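Local coordinates for uncharacterized protein (Eubacterium siraeum, PDB 4NZK) that is of unknown function but belongs to the DHHW family of the SGNH hydrolase clan, and is probably a secreted or lipid-linked hydrolase-like protein, at residues F92-V96 with Y316-K322; N101-M105 with L137-V143; I285-S289 with D309-F313; A170-A174 with A293-F298; S249-D253 with T262-G266. All blocks are in the same frame, centred on the assembly; numbering follows the deposited sequence. Where two conformers were deposited one is given.

Contact 1: residues F92-V96 with Y316-K322; sequences FKEKV and YAPDFIK
The Phe92 ring presents its edge to the helix that starts after Tyr316, while Val96 CG1 of its own helix lies over one face, offset toward the rim. Near the ring plane sit two carbons of the partner helix: CE1 of Phe92 is 3.8 Å from CB of Ala317, and CZ of Phe92 is 4.0 Å from CG1 of Ile321. The Tyr316 ring has Pro318 CD over the centre of one face and Asp319 CG at its edge, in plane; its hydroxyl reaches the aliphatic chain of Lys95. The Pro318 ring faces helix 92-96, its CG 3.6 Å from CB of Lys95. CG1 of Val96 also meets CG2 of Ile321 at 3.9 Å. The exposed side is polar. Lys322 runs extended until its last torsion (chi4 50°), and this bend turns NZ to Lys95 O at 3.2 Å and to Pro318 O of its own helix, in both cases above the carbonyl plane. A water accepts from NZ and donates to Val96 O, so the amine holds one carbonyl at the end of helix 83-96 directly and the next through water. The axes of 92-96 and 317-322 lie 9.6 Å apart and cross at -42°. Phe92 and Ile321 also touch Val329 of strand 328-334, so both helices pack on one face of the mixed sheet, the layered alpha/beta architecture characteristic of SGNH hydrolases.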
# COMPACT_ATOMS: atom_id res chain seq x y z
N PHE A 92 -15.32 12.69 -1.51
CA PHE A 92 -14.50 12.74 -2.68
C PHE A 92 -15.29 12.26 -3.89
O PHE A 92 -15.23 12.87 -4.98
CB PHE A 92 -13.23 11.89 -2.49
CG PHE A 92 -12.37 11.86 -3.71
CD1 PHE A 92 -11.44 12.84 -3.96
CD2 PHE A 92 -12.50 10.84 -4.62
CE1 PHE A 92 -10.66 12.80 -5.10
CE2 PHE A 92 -11.75 10.80 -5.76
CZ PHE A 92 -10.83 11.79 -6.00
N LYS A 93 -15.98 11.12 -3.75
CA LYS A 93 -16.76 10.56 -4.85
C LYS A 93 -17.86 11.53 -5.30
O LYS A 93 -18.08 11.71 -6.51
CB LYS A 93 -17.32 9.20 -4.47
CG LYS A 93 -18.33 8.66 -5.46
CD LYS A 93 -17.79 8.38 -6.86
CE LYS A 93 -18.95 7.97 -7.77
NZ LYS A 93 -18.44 7.53 -9.10
N GLU A 94 -18.53 12.18 -4.33
CA GLU A 94 -19.56 13.15 -4.71
C GLU A 94 -18.94 14.28 -5.56
O GLU A 94 -19.59 14.79 -6.48
CB GLU A 94 -20.22 13.76 -3.46
CG GLU A 94 -21.09 12.86 -2.62
CD GLU A 94 -21.48 13.49 -1.26
OE1 GLU A 94 -21.27 14.72 -1.03
OE2 GLU A 94 -21.95 12.73 -0.39
N LYS A 95 -17.74 14.71 -5.19
CA LYS A 95 -17.03 15.81 -5.89
C LYS A 95 -16.59 15.45 -7.30
O LYS A 95 -16.59 16.30 -8.18
CB LYS A 95 -15.79 16.26 -5.11
CG LYS A 95 -16.08 16.83 -3.74
CD LYS A 95 -17.28 17.75 -3.78
CE LYS A 95 -17.46 18.44 -2.43
NZ LYS A 95 -18.22 19.71 -2.52
N VAL A 96 -16.18 14.19 -7.51
CA VAL A 96 -15.74 13.80 -8.85
C VAL A 96 -16.88 13.31 -9.75
O VAL A 96 -16.77 13.34 -10.97
CB VAL A 96 -14.55 12.84 -8.84
CG1 VAL A 96 -13.36 13.47 -8.14
CG2 VAL A 96 -14.87 11.47 -8.23
N TYR A 316 -6.01 20.49 -4.41
CA TYR A 316 -7.40 20.09 -4.20
C TYR A 316 -7.68 18.89 -5.12
O TYR A 316 -7.73 19.01 -6.33
CB TYR A 316 -8.34 21.25 -4.47
CG TYR A 316 -9.81 20.91 -4.35
CD1 TYR A 316 -10.34 20.41 -3.16
CD2 TYR A 316 -10.69 21.11 -5.41
CE1 TYR A 316 -11.70 20.11 -3.02
CE2 TYR A 316 -12.04 20.81 -5.29
CZ TYR A 316 -12.55 20.32 -4.10
OH TYR A 316 -13.88 20.03 -3.99
N ALA A 317 -7.82 17.73 -4.52
CA ALA A 317 -7.85 16.48 -5.28
C ALA A 317 -8.92 16.39 -6.39
O ALA A 317 -8.63 15.90 -7.49
CB ALA A 317 -7.89 15.26 -4.35
N PRO A 318 -10.14 16.87 -6.12
CA PRO A 318 -11.12 16.73 -7.21
C PRO A 318 -10.72 17.51 -8.48
O PRO A 318 -10.94 17.04 -9.61
CB PRO A 318 -12.41 17.26 -6.57
CG PRO A 318 -12.22 16.93 -5.12
CD PRO A 318 -10.76 17.24 -4.85
N ASP A 319 -10.10 18.66 -8.30
CA ASP A 319 -9.62 19.43 -9.44
C ASP A 319 -8.41 18.75 -10.10
O ASP A 319 -8.27 18.79 -11.31
CB ASP A 319 -9.27 20.84 -9.03
CG ASP A 319 -10.49 21.75 -8.88
OD1 ASP A 319 -11.64 21.34 -9.18
OD2 ASP A 319 -10.24 22.91 -8.47
N PHE A 320 -7.54 18.14 -9.31
CA PHE A 320 -6.43 17.36 -9.86
C PHE A 320 -6.94 16.22 -10.76
O PHE A 320 -6.38 15.97 -11.83
CB PHE A 320 -5.58 16.85 -8.68
CG PHE A 320 -4.39 16.07 -9.07
CD1 PHE A 320 -3.26 16.71 -9.54
CD2 PHE A 320 -4.36 14.71 -8.93
CE1 PHE A 320 -2.13 16.01 -9.87
CE2 PHE A 320 -3.23 14.00 -9.27
CZ PHE A 320 -2.11 14.65 -9.72
N ILE A 321 -7.99 15.53 -10.33
CA ILE A 321 -8.62 14.47 -11.14
C ILE A 321 -9.13 15.03 -12.47
O ILE A 321 -8.90 14.45 -13.55
CB ILE A 321 -9.77 13.78 -10.34
CG1 ILE A 321 -9.25 12.57 -9.58
CG2 ILE A 321 -10.92 13.26 -11.20
CD1 ILE A 321 -8.00 12.73 -8.81
N LYS A 322 -9.85 16.15 -12.38
CA LYS A 322 -10.47 16.75 -13.56
C LYS A 322 -9.41 17.25 -14.54
O LYS A 322 -9.47 16.95 -15.76
CB LYS A 322 -11.41 17.88 -13.15
CG LYS A 322 -12.59 17.39 -12.36
CD LYS A 322 -13.41 18.52 -11.74
CE LYS A 322 -14.59 17.96 -10.94
NZ LYS A 322 -14.10 16.92 -10.02
O HOH W 1 -14.86 14.89 -12.16

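Contact 2: residues N101-M105 with L137-V143; sequences NVFNM and LVNVINV
Val102 O accepts the shortest polar bond here, from Ile141 N at 2.8 Å, with the donor in the carbonyl plane and an N-H...O angle of 168°. The ladder continues as Ile141 O takes Asn104 N and Asn104 O takes Val143 N, the alternation expected of parallel strands, with Phe103 paired to Ile141 and Asn104 to Asn142. On the Phe103 side, the ring and Ile141 point the same way. CD1 of Ile141 stands 4.0 Å from the centroid of the Phe103 ring, 24° off its normal, a CH-pi contact over one face, while CG2 of Ile141 is 3.7 Å from CD2 of Phe103. On the other side the two asparagines run alongside each other, each with CG anti to its backbone N. ND2 of Asn104 thereby donates to OD1 of Asn142 at 3.0 Å, their amide planes 34° apart. CD1 of Leu137 lies 3.8 Å from that ND2, and Tyr85 OH bonds to Asn104 OD1, so both ends of the buried amide are engaged. At the end of the pairing, the selenium of Met105, a selenomethionine, is 3.5 Å from CG1 of Val143. A water bridges Val102 N and Asn139 O beside the Val102-Ile141 bond. The chemistry implies an edge strand held by backbone bonds, with an apolar face and, on the reverse, an amide that Asn142 and Tyr85 grip at its two ends, which would fix its rotation.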
# COMPACT_ATOMS: atom_id res chain seq x y z
N ASN A 101 -14.66 6.43 -11.69
CA ASN A 101 -14.86 5.30 -10.76
C ASN A 101 -13.87 5.41 -9.64
O ASN A 101 -12.69 5.64 -9.89
CB ASN A 101 -14.74 3.93 -11.46
CG ASN A 101 -16.05 3.53 -12.08
OD1 ASN A 101 -17.12 4.00 -11.65
ND2 ASN A 101 -16.00 2.67 -13.07
N VAL A 102 -14.38 5.29 -8.41
CA VAL A 102 -13.56 5.40 -7.20
C VAL A 102 -13.63 4.05 -6.50
O VAL A 102 -14.72 3.50 -6.31
CB VAL A 102 -14.07 6.50 -6.29
CG1 VAL A 102 -13.22 6.63 -5.03
CG2 VAL A 102 -14.13 7.85 -7.06
N PHE A 103 -12.44 3.53 -6.18
CA PHE A 103 -12.29 2.20 -5.60
C PHE A 103 -11.62 2.35 -4.23
O PHE A 103 -10.82 3.28 -4.01
CB PHE A 103 -11.36 1.34 -6.45
CG PHE A 103 -11.83 1.06 -7.86
CD1 PHE A 103 -11.71 2.01 -8.88
CD2 PHE A 103 -12.35 -0.17 -8.18
CE1 PHE A 103 -12.09 1.70 -10.18
CE2 PHE A 103 -12.75 -0.48 -9.47
CZ PHE A 103 -12.63 0.47 -10.47
N ASN A 104 -11.96 1.44 -3.33
CA ASN A 104 -11.38 1.40 -2.00
C ASN A 104 -10.78 0.01 -1.76
O ASN A 104 -11.45 -1.00 -1.97
CB ASN A 104 -12.51 1.58 -1.00
CG ASN A 104 -12.05 1.39 0.43
OD1 ASN A 104 -11.18 2.09 0.88
ND2 ASN A 104 -12.63 0.41 1.13
N MSE A 105 -9.54 -0.02 -1.30
CA MSE A 105 -8.88 -1.29 -0.94
C MSE A 105 -8.06 -1.10 0.31
O MSE A 105 -6.92 -0.64 0.26
CB MSE A 105 -8.08 -1.86 -2.13
CG MSE A 105 -7.62 -3.30 -1.78
SE MSE A 105 -6.81 -4.21 -3.30
CE MSE A 105 -5.41 -2.96 -3.65
N LEU A 137 -19.59 2.91 2.65
CA LEU A 137 -19.29 3.54 1.35
C LEU A 137 -20.54 3.75 0.54
O LEU A 137 -21.46 2.94 0.58
CB LEU A 137 -18.36 2.67 0.54
CG LEU A 137 -16.96 2.52 1.11
CD1 LEU A 137 -16.22 1.48 0.28
CD2 LEU A 137 -16.21 3.84 1.23
N VAL A 138 -20.55 4.86 -0.21
CA VAL A 138 -21.64 5.23 -1.11
C VAL A 138 -21.02 5.50 -2.49
O VAL A 138 -20.24 6.44 -2.67
CB VAL A 138 -22.40 6.46 -0.63
CG1 VAL A 138 -23.45 6.88 -1.66
CG2 VAL A 138 -23.03 6.20 0.71
N ASN A 139 -21.38 4.66 -3.46
CA ASN A 139 -20.91 4.75 -4.84
C ASN A 139 -19.38 4.69 -4.98
O ASN A 139 -18.79 5.25 -5.89
CB ASN A 139 -21.46 5.98 -5.52
CG ASN A 139 -22.94 5.98 -5.60
OD1 ASN A 139 -23.55 4.93 -5.80
ND2 ASN A 139 -23.56 7.17 -5.42
N VAL A 140 -18.77 3.97 -4.06
CA VAL A 140 -17.34 3.66 -4.10
C VAL A 140 -17.25 2.14 -4.18
O VAL A 140 -17.89 1.43 -3.40
CB VAL A 140 -16.59 4.20 -2.87
CG1 VAL A 140 -15.14 3.77 -2.85
CG2 VAL A 140 -16.67 5.71 -2.86
N ILE A 141 -16.43 1.65 -5.11
CA ILE A 141 -16.32 0.20 -5.34
C ILE A 141 -15.34 -0.42 -4.37
O ILE A 141 -14.18 -0.06 -4.35
CB ILE A 141 -15.82 -0.04 -6.78
CG1 ILE A 141 -16.81 0.57 -7.78
CG2 ILE A 141 -15.59 -1.52 -7.03
CD1 ILE A 141 -16.23 0.71 -9.16
N ASN A 142 -15.79 -1.37 -3.57
CA ASN A 142 -14.93 -2.00 -2.59
C ASN A 142 -14.21 -3.16 -3.23
O ASN A 142 -14.81 -3.97 -3.89
CB ASN A 142 -15.69 -2.49 -1.36
CG ASN A 142 -14.72 -2.95 -0.28
OD1 ASN A 142 -13.92 -2.15 0.20
ND2 ASN A 142 -14.75 -4.23 0.05
N VAL A 143 -12.91 -3.24 -2.99
CA VAL A 143 -12.09 -4.34 -3.48
C VAL A 143 -11.69 -5.20 -2.26
O VAL A 143 -11.19 -4.67 -1.28
CB VAL A 143 -10.82 -3.82 -4.18
CG1 VAL A 143 -9.96 -4.96 -4.70
CG2 VAL A 143 -11.14 -2.83 -5.26
O HOH W 2 -17.31 5.00 -8.25

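Contact 3: residues I285-S289 with D309-F313; sequences IFKDS and DIRYF. With EDO (1,2-ethanediol), chain B.
Lys287 and Asp309 form a parallel bridge with CA atoms 4.9 Å apart, Ile310 N donates to Lys287 O at 3.0 Å, and Asp309 also opens a type I turn that ends at Tyr312. The Asp309 carboxylate is the hub of the side chains. Arg311 grips it side-on: NE of Arg311 lies 2.7 Å from OD1 of Asp309, and NH2 takes OD2, both on the syn sides and about 20° out of the carboxylate plane. The anti lone pairs are used as well. Arg311 N fills that of OD1 in an Asx turn, and NZ of Lys287 reaches that of OD2 of Asp309 at 2.9 Å. Four donors thus hold the carboxylate's orientation. The lysine chain bends at its first two torsions (chi1 50°), which curls the amine back across Asp309; NZ is also within bonding distance of Asn292, Asp267 and both oxygens of a 1,2-ethanediol, probably from the crystallisation liquor, and these acceptors must share its three N-H groups. Asp267 pairs with Arg311 too. Ser289 OG bonds to His164 NE2, a serine-histidine pair consistent with the SGNH clan. CE1 of Phe286 points at the face of Phe313, 4.0 Å from its CE1, in a T-shaped pair with planes at 89°. Strand 282-287 lies between 328-334 and 304-309 in the mixed sheet, and helix 344-350 packs on Phe286, Ile310 and Phe313 through Leu350 and Ile346.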
# COMPACT_ATOMS: atom_id res chain seq x y z
N ILE A 285 -3.82 7.10 -7.66
CA ILE A 285 -3.76 6.34 -6.42
C ILE A 285 -3.52 7.31 -5.28
O ILE A 285 -2.62 8.15 -5.33
CB ILE A 285 -2.63 5.32 -6.41
CG1 ILE A 285 -2.71 4.41 -7.61
CG2 ILE A 285 -2.64 4.51 -5.13
CD1 ILE A 285 -1.39 3.77 -7.93
N PHE A 286 -4.37 7.23 -4.28
CA PHE A 286 -4.21 7.96 -3.04
C PHE A 286 -3.95 6.93 -1.98
O PHE A 286 -4.78 6.09 -1.69
CB PHE A 286 -5.45 8.76 -2.71
CG PHE A 286 -5.66 9.94 -3.63
CD1 PHE A 286 -4.76 10.99 -3.64
CD2 PHE A 286 -6.77 9.98 -4.46
CE1 PHE A 286 -4.97 12.06 -4.48
CE2 PHE A 286 -6.96 11.05 -5.32
CZ PHE A 286 -6.05 12.08 -5.31
N LYS A 287 -2.75 6.97 -1.42
CA LYS A 287 -2.29 5.87 -0.60
C LYS A 287 -1.55 6.29 0.66
O LYS A 287 -1.23 7.45 0.86
CB LYS A 287 -1.37 4.97 -1.48
CG LYS A 287 -0.25 5.67 -2.27
CD LYS A 287 0.90 6.08 -1.40
CE LYS A 287 2.04 6.72 -2.17
NZ LYS A 287 3.16 6.98 -1.23
N ASP A 288 -1.35 5.30 1.52
CA ASP A 288 -0.33 5.36 2.56
C ASP A 288 0.83 4.48 2.05
O ASP A 288 0.83 4.02 0.90
CB ASP A 288 -0.86 4.89 3.91
CG ASP A 288 -1.01 3.36 4.02
OD1 ASP A 288 -0.80 2.63 3.00
OD2 ASP A 288 -1.36 2.85 5.15
N SER A 289 1.84 4.22 2.86
CA SER A 289 3.01 3.56 2.33
C SER A 289 2.79 2.12 1.83
O SER A 289 3.59 1.64 1.01
CB SER A 289 4.19 3.63 3.29
OG SER A 289 3.90 2.99 4.51
N ASP A 309 0.29 10.54 -2.08
CA ASP A 309 0.21 10.12 -0.70
C ASP A 309 -0.76 11.04 0.05
O ASP A 309 -0.63 12.26 -0.00
CB ASP A 309 1.58 10.19 -0.02
CG ASP A 309 1.61 9.37 1.25
OD1 ASP A 309 0.97 9.80 2.26
OD2 ASP A 309 2.29 8.29 1.24
N ILE A 310 -1.70 10.44 0.79
CA ILE A 310 -2.69 11.23 1.52
C ILE A 310 -2.10 12.15 2.59
O ILE A 310 -2.76 13.07 3.03
CB ILE A 310 -3.74 10.31 2.17
CG1 ILE A 310 -3.09 9.41 3.24
CG2 ILE A 310 -4.44 9.46 1.11
CD1 ILE A 310 -4.02 8.42 3.88
N ARG A 311 -0.86 11.88 3.02
CA ARG A 311 -0.17 12.72 4.00
C ARG A 311 0.54 13.95 3.40
O ARG A 311 0.80 14.91 4.11
CB ARG A 311 0.86 11.87 4.75
CG ARG A 311 0.24 10.71 5.51
CD ARG A 311 1.26 9.66 5.88
NE ARG A 311 1.72 8.89 4.72
CZ ARG A 311 2.78 8.07 4.76
NH1 ARG A 311 3.45 7.92 5.91
NH2 ARG A 311 3.16 7.40 3.67
N TYR A 312 0.83 13.91 2.09
CA TYR A 312 1.72 14.87 1.41
C TYR A 312 1.11 15.27 0.07
O TYR A 312 1.51 14.81 -1.02
CB TYR A 312 3.09 14.26 1.17
CG TYR A 312 3.68 13.58 2.36
CD1 TYR A 312 4.05 14.28 3.46
CD2 TYR A 312 3.81 12.21 2.40
CE1 TYR A 312 4.59 13.64 4.55
CE2 TYR A 312 4.33 11.54 3.49
CZ TYR A 312 4.72 12.26 4.58
OH TYR A 312 5.24 11.65 5.70
N PHE A 313 0.13 16.13 0.12
CA PHE A 313 -0.61 16.49 -1.07
C PHE A 313 -1.08 17.89 -0.86
O PHE A 313 -1.91 18.15 0.01
CB PHE A 313 -1.78 15.55 -1.27
CG PHE A 313 -2.50 15.73 -2.59
CD1 PHE A 313 -1.99 15.14 -3.74
CD2 PHE A 313 -3.68 16.44 -2.67
CE1 PHE A 313 -2.62 15.28 -4.95
CE2 PHE A 313 -4.32 16.59 -3.89
CZ PHE A 313 -3.80 15.98 -5.04
C1 EDO B . 5.33 8.30 -4.12
O1 EDO B . 5.33 7.25 -3.17
C2 EDO B . 4.11 9.23 -3.99
O2 EDO B . 3.79 9.47 -2.63

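Contact 4: residues A170-A174 with A293-F298; sequences AYYAA and AEVPFF
Helix 167-180 packs here against the crossover between strands 282-287 and 304-309 of the mixed sheet, a buried helix-to-loop interface in the alpha/beta fold. Residues 293-296 have helical backbone angles without the regular helical bonds; Phe297 N bonds to Glu294 O and Phe298 N to Val295 O, three residues back. The interface is apolar, and its small residues let the backbones come close: the CA atoms of Ala170 and Glu294 are 5.1 Å apart. CB of Ala170 rests 3.5 Å from O of Ala293. One turn later, CB of Ala174 touches two aromatic residues, 3.6 Å from CB of Phe297 and equally far from CE1 of Phe298. The Phe297 ring lies against the helix with one face over Tyr171. CB of Tyr171 is 3.8 Å from the centroid of that ring, only 12° off the normal, a CH-pi contact over its centre. Having its CG anti to the backbone N (chi1 173°), Tyr171 brings its own ring edge-on to the same face, in a T-shaped pair with centroids 5.3 Å apart and planes at 77°. The tyrosine hydroxyl bonds to Lys186 O, and Glu294 OE2 to Thr332 OG1, both away from the interface. The closest approach of the two rings is CD1 of Tyr171 to CD1 of Phe297, at 3.5 Å, with the latter carbon in the tyrosine plane.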
# COMPACT_ATOMS: atom_id res chain seq x y z
N ALA A 170 1.57 -7.43 -2.18
CA ALA A 170 1.02 -6.29 -2.91
C ALA A 170 0.51 -6.71 -4.26
O ALA A 170 -0.49 -6.16 -4.74
CB ALA A 170 2.04 -5.20 -3.05
N TYR A 171 1.19 -7.67 -4.91
CA TYR A 171 0.73 -8.19 -6.19
C TYR A 171 -0.66 -8.79 -6.09
O TYR A 171 -1.51 -8.54 -6.96
CB TYR A 171 1.69 -9.27 -6.71
CG TYR A 171 1.22 -9.98 -7.94
CD1 TYR A 171 1.30 -9.37 -9.20
CD2 TYR A 171 0.63 -11.22 -7.86
CE1 TYR A 171 0.85 -10.02 -10.36
CE2 TYR A 171 0.18 -11.90 -9.02
CZ TYR A 171 0.28 -11.28 -10.26
OH TYR A 171 -0.12 -11.95 -11.43
N TYR A 172 -0.91 -9.60 -5.06
CA TYR A 172 -2.25 -10.19 -4.94
C TYR A 172 -3.34 -9.15 -4.72
O TYR A 172 -4.46 -9.32 -5.20
CB TYR A 172 -2.29 -11.25 -3.88
CG TYR A 172 -1.53 -12.50 -4.27
CD1 TYR A 172 -1.88 -13.23 -5.40
CD2 TYR A 172 -0.45 -12.94 -3.53
CE1 TYR A 172 -1.16 -14.37 -5.78
CE2 TYR A 172 0.26 -14.07 -3.90
CZ TYR A 172 -0.11 -14.80 -5.01
OH TYR A 172 0.57 -15.97 -5.35
N ALA A 173 -3.04 -8.09 -3.98
CA ALA A 173 -3.99 -7.02 -3.79
C ALA A 173 -4.18 -6.24 -5.09
O ALA A 173 -5.33 -5.98 -5.49
CB ALA A 173 -3.56 -6.13 -2.65
N ALA A 174 -3.08 -5.95 -5.79
CA ALA A 174 -3.16 -5.27 -7.08
C ALA A 174 -3.99 -6.10 -8.05
O ALA A 174 -4.80 -5.57 -8.82
CB ALA A 174 -1.78 -4.98 -7.65
N ALA A 293 4.07 -0.34 -2.90
CA ALA A 293 4.43 -1.63 -3.52
C ALA A 293 3.43 -2.14 -4.53
O ALA A 293 3.71 -3.08 -5.26
CB ALA A 293 4.68 -2.69 -2.45
N GLU A 294 2.24 -1.53 -4.56
CA GLU A 294 1.24 -1.91 -5.57
C GLU A 294 1.58 -1.33 -6.93
O GLU A 294 1.24 -1.90 -7.94
CB GLU A 294 -0.16 -1.41 -5.19
CG GLU A 294 -0.69 -1.99 -3.88
CD GLU A 294 -2.05 -1.42 -3.45
OE1 GLU A 294 -2.85 -1.06 -4.32
OE2 GLU A 294 -2.32 -1.37 -2.20
N VAL A 295 2.26 -0.19 -6.95
CA VAL A 295 2.44 0.59 -8.19
C VAL A 295 3.07 -0.18 -9.34
O VAL A 295 2.55 -0.11 -10.47
CB VAL A 295 3.15 1.93 -7.92
CG1 VAL A 295 3.44 2.68 -9.20
CG2 VAL A 295 2.29 2.80 -7.00
N PRO A 296 4.14 -0.96 -9.07
CA PRO A 296 4.74 -1.71 -10.18
C PRO A 296 3.74 -2.63 -10.91
O PRO A 296 3.91 -2.92 -12.10
CB PRO A 296 5.83 -2.54 -9.48
CG PRO A 296 6.27 -1.64 -8.34
CD PRO A 296 4.95 -1.10 -7.84
N PHE A 297 2.73 -3.08 -10.20
CA PHE A 297 1.74 -4.04 -10.74
C PHE A 297 0.61 -3.39 -11.48
O PHE A 297 -0.28 -4.09 -11.95
CB PHE A 297 1.21 -4.92 -9.60
CG PHE A 297 2.31 -5.56 -8.80
CD1 PHE A 297 3.22 -6.40 -9.42
CD2 PHE A 297 2.46 -5.29 -7.45
CE1 PHE A 297 4.27 -6.99 -8.71
CE2 PHE A 297 3.50 -5.86 -6.74
CZ PHE A 297 4.40 -6.71 -7.36
N PHE A 298 0.64 -2.06 -11.61
CA PHE A 298 -0.37 -1.35 -12.40
C PHE A 298 0.12 -0.90 -13.77
O PHE A 298 -0.69 -0.56 -14.64
CB PHE A 298 -0.89 -0.12 -11.66
CG PHE A 298 -1.54 -0.42 -10.34
CD1 PHE A 298 -2.29 -1.55 -10.15
CD2 PHE A 298 -1.40 0.47 -9.28
CE1 PHE A 298 -2.92 -1.78 -8.94
CE2 PHE A 298 -2.01 0.22 -8.07
CZ PHE A 298 -2.76 -0.89 -7.91

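Contact 5: residues S249-D253 with T262-G266; sequences SIFVD and TFMGG. With EDO (1,2-ethanediol), chain B.
Two backbone bonds make the first shell: Met264 N donates to Ile250 O, and Val252 N to Thr262 O, each at 2.8 Å. The second lies in the carbonyl plane on a lone pair of Thr262 O. They frame the single bridge of Phe251 with Phe263, whose CA atoms are 5.3 Å apart. CA of Phe251 adds a C-H...O contact to Thr262 O at 3.3 Å. Beside these bonds the Phe251 and Phe263 rings meet near each other's planes, CE1 of Phe251 being 4.0 Å from CE1 of Phe263, while Ile250 and Met264 run alongside each other with CB of Ile250 3.9 Å from CG of Met264. CG2 of Val252 reaches over Gly265, 3.6 Å from its N. In the next shell, Ser249 OG takes Phe251 N in an ST turn and also bonds to Tyr229 OH. A water donates to Val252 O and to Thr262 OG1, which is bonded to Ala259 O as well. Gly266 O accepts from O1 of a 1,2-ethanediol, probably a crystallisation additive. Both segments belong to the loop between strands 229-234 and 270-275, where Ile250 touches Ala231 and Ile273, and Met264 touches Tyr233 and Val271. With neither segment forming a regular strand, the chemistry implies a loop pinned to itself by two backbone bonds and flanking apolar contacts, its shape set further by hydroxyl and water bonds.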
# COMPACT_ATOMS: atom_id res chain seq x y z
N SER A 249 12.69 6.23 -13.75
CA SER A 249 12.31 4.91 -13.26
C SER A 249 11.53 5.06 -11.96
O SER A 249 11.67 6.04 -11.25
CB SER A 249 13.56 4.07 -12.96
OG SER A 249 13.21 2.79 -12.47
N ILE A 250 10.66 4.08 -11.68
CA ILE A 250 10.04 4.01 -10.36
C ILE A 250 10.87 3.21 -9.38
O ILE A 250 10.48 3.08 -8.23
CB ILE A 250 8.59 3.47 -10.37
CG1 ILE A 250 8.57 2.03 -10.86
CG2 ILE A 250 7.69 4.41 -11.16
CD1 ILE A 250 7.20 1.42 -10.69
N PHE A 251 11.96 2.59 -9.83
CA PHE A 251 12.83 1.79 -8.96
C PHE A 251 14.07 2.58 -8.65
O PHE A 251 14.82 2.92 -9.57
CB PHE A 251 13.16 0.42 -9.60
CG PHE A 251 11.94 -0.36 -9.96
CD1 PHE A 251 11.28 -1.13 -9.02
CD2 PHE A 251 11.41 -0.29 -11.24
CE1 PHE A 251 10.11 -1.83 -9.35
CE2 PHE A 251 10.24 -0.96 -11.57
CZ PHE A 251 9.59 -1.75 -10.62
N VAL A 252 14.29 2.82 -7.36
CA VAL A 252 15.37 3.65 -6.89
C VAL A 252 16.34 2.78 -6.11
O VAL A 252 15.95 2.07 -5.19
CB VAL A 252 14.79 4.77 -6.00
CG1 VAL A 252 15.89 5.70 -5.49
CG2 VAL A 252 13.82 5.61 -6.81
N ASP A 253 17.62 2.89 -6.42
CA ASP A 253 18.64 2.11 -5.68
C ASP A 253 18.71 2.54 -4.21
O ASP A 253 18.63 3.73 -3.90
CB ASP A 253 20.01 2.26 -6.32
CG ASP A 253 20.11 1.56 -7.68
OD1 ASP A 253 19.27 0.67 -7.97
OD2 ASP A 253 21.03 1.90 -8.45
N THR A 262 12.82 1.29 -2.34
CA THR A 262 13.06 1.01 -3.76
C THR A 262 11.92 1.59 -4.63
O THR A 262 12.14 2.05 -5.74
CB THR A 262 13.18 -0.50 -4.00
OG1 THR A 262 14.27 -1.01 -3.23
CG2 THR A 262 13.36 -0.83 -5.46
N PHE A 263 10.69 1.54 -4.13
CA PHE A 263 9.54 2.07 -4.87
C PHE A 263 9.44 3.60 -4.72
O PHE A 263 8.99 4.11 -3.70
CB PHE A 263 8.26 1.37 -4.42
CG PHE A 263 8.40 -0.13 -4.40
CD1 PHE A 263 8.79 -0.81 -5.54
CD2 PHE A 263 8.21 -0.84 -3.23
CE1 PHE A 263 8.98 -2.19 -5.49
CE2 PHE A 263 8.38 -2.19 -3.17
CZ PHE A 263 8.76 -2.88 -4.31
N MSE A 264 9.92 4.28 -5.75
CA MSE A 264 9.88 5.73 -5.92
C MSE A 264 10.62 6.55 -4.89
O MSE A 264 10.49 7.79 -4.87
CB MSE A 264 8.44 6.19 -6.00
CG MSE A 264 7.76 5.45 -7.15
SE MSE A 264 5.82 5.67 -7.09
CE MSE A 264 5.43 4.44 -5.61
N GLY A 265 11.46 5.89 -4.08
CA GLY A 265 12.36 6.57 -3.16
C GLY A 265 11.81 7.14 -1.87
O GLY A 265 12.56 7.59 -1.02
N GLY A 266 10.51 7.08 -1.68
CA GLY A 266 9.91 7.77 -0.54
C GLY A 266 8.53 8.26 -0.90
O GLY A 266 8.02 7.98 -2.02
C1 EDO B . 5.33 8.30 -4.12
O1 EDO B . 5.33 7.25 -3.17
C2 EDO B . 4.11 9.23 -3.99
O2 EDO B . 3.79 9.47 -2.63
O HOH W 3 16.88 -0.85 -4.24

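Overall arrangement
Contacts 2 and 3 both belong to the mixed sheet, contact 2 at its edge strand 141-142 and contact 3 deeper in, their centres about 17 Å apart. Contact 1 packs helices on this sheet and touches both, through Val102 and through Phe286. Contacts 3 and 4 meet where Ile285 touches Phe298 and Val295, and Met105 brings contact 2 to contact 4. Contact 5 reaches contact 4 through Phe263 and Met264 and shares the ethanediol with contact 3. Chemistry varies with place: contacts 1, 3 and 4 are buried, contact 4 apolar, contact 3 charged, contact 1 apolar with a lysine-to-carbonyl bond at its exposed side; contacts 2 and 5 are partly buried and rely on backbone bonds.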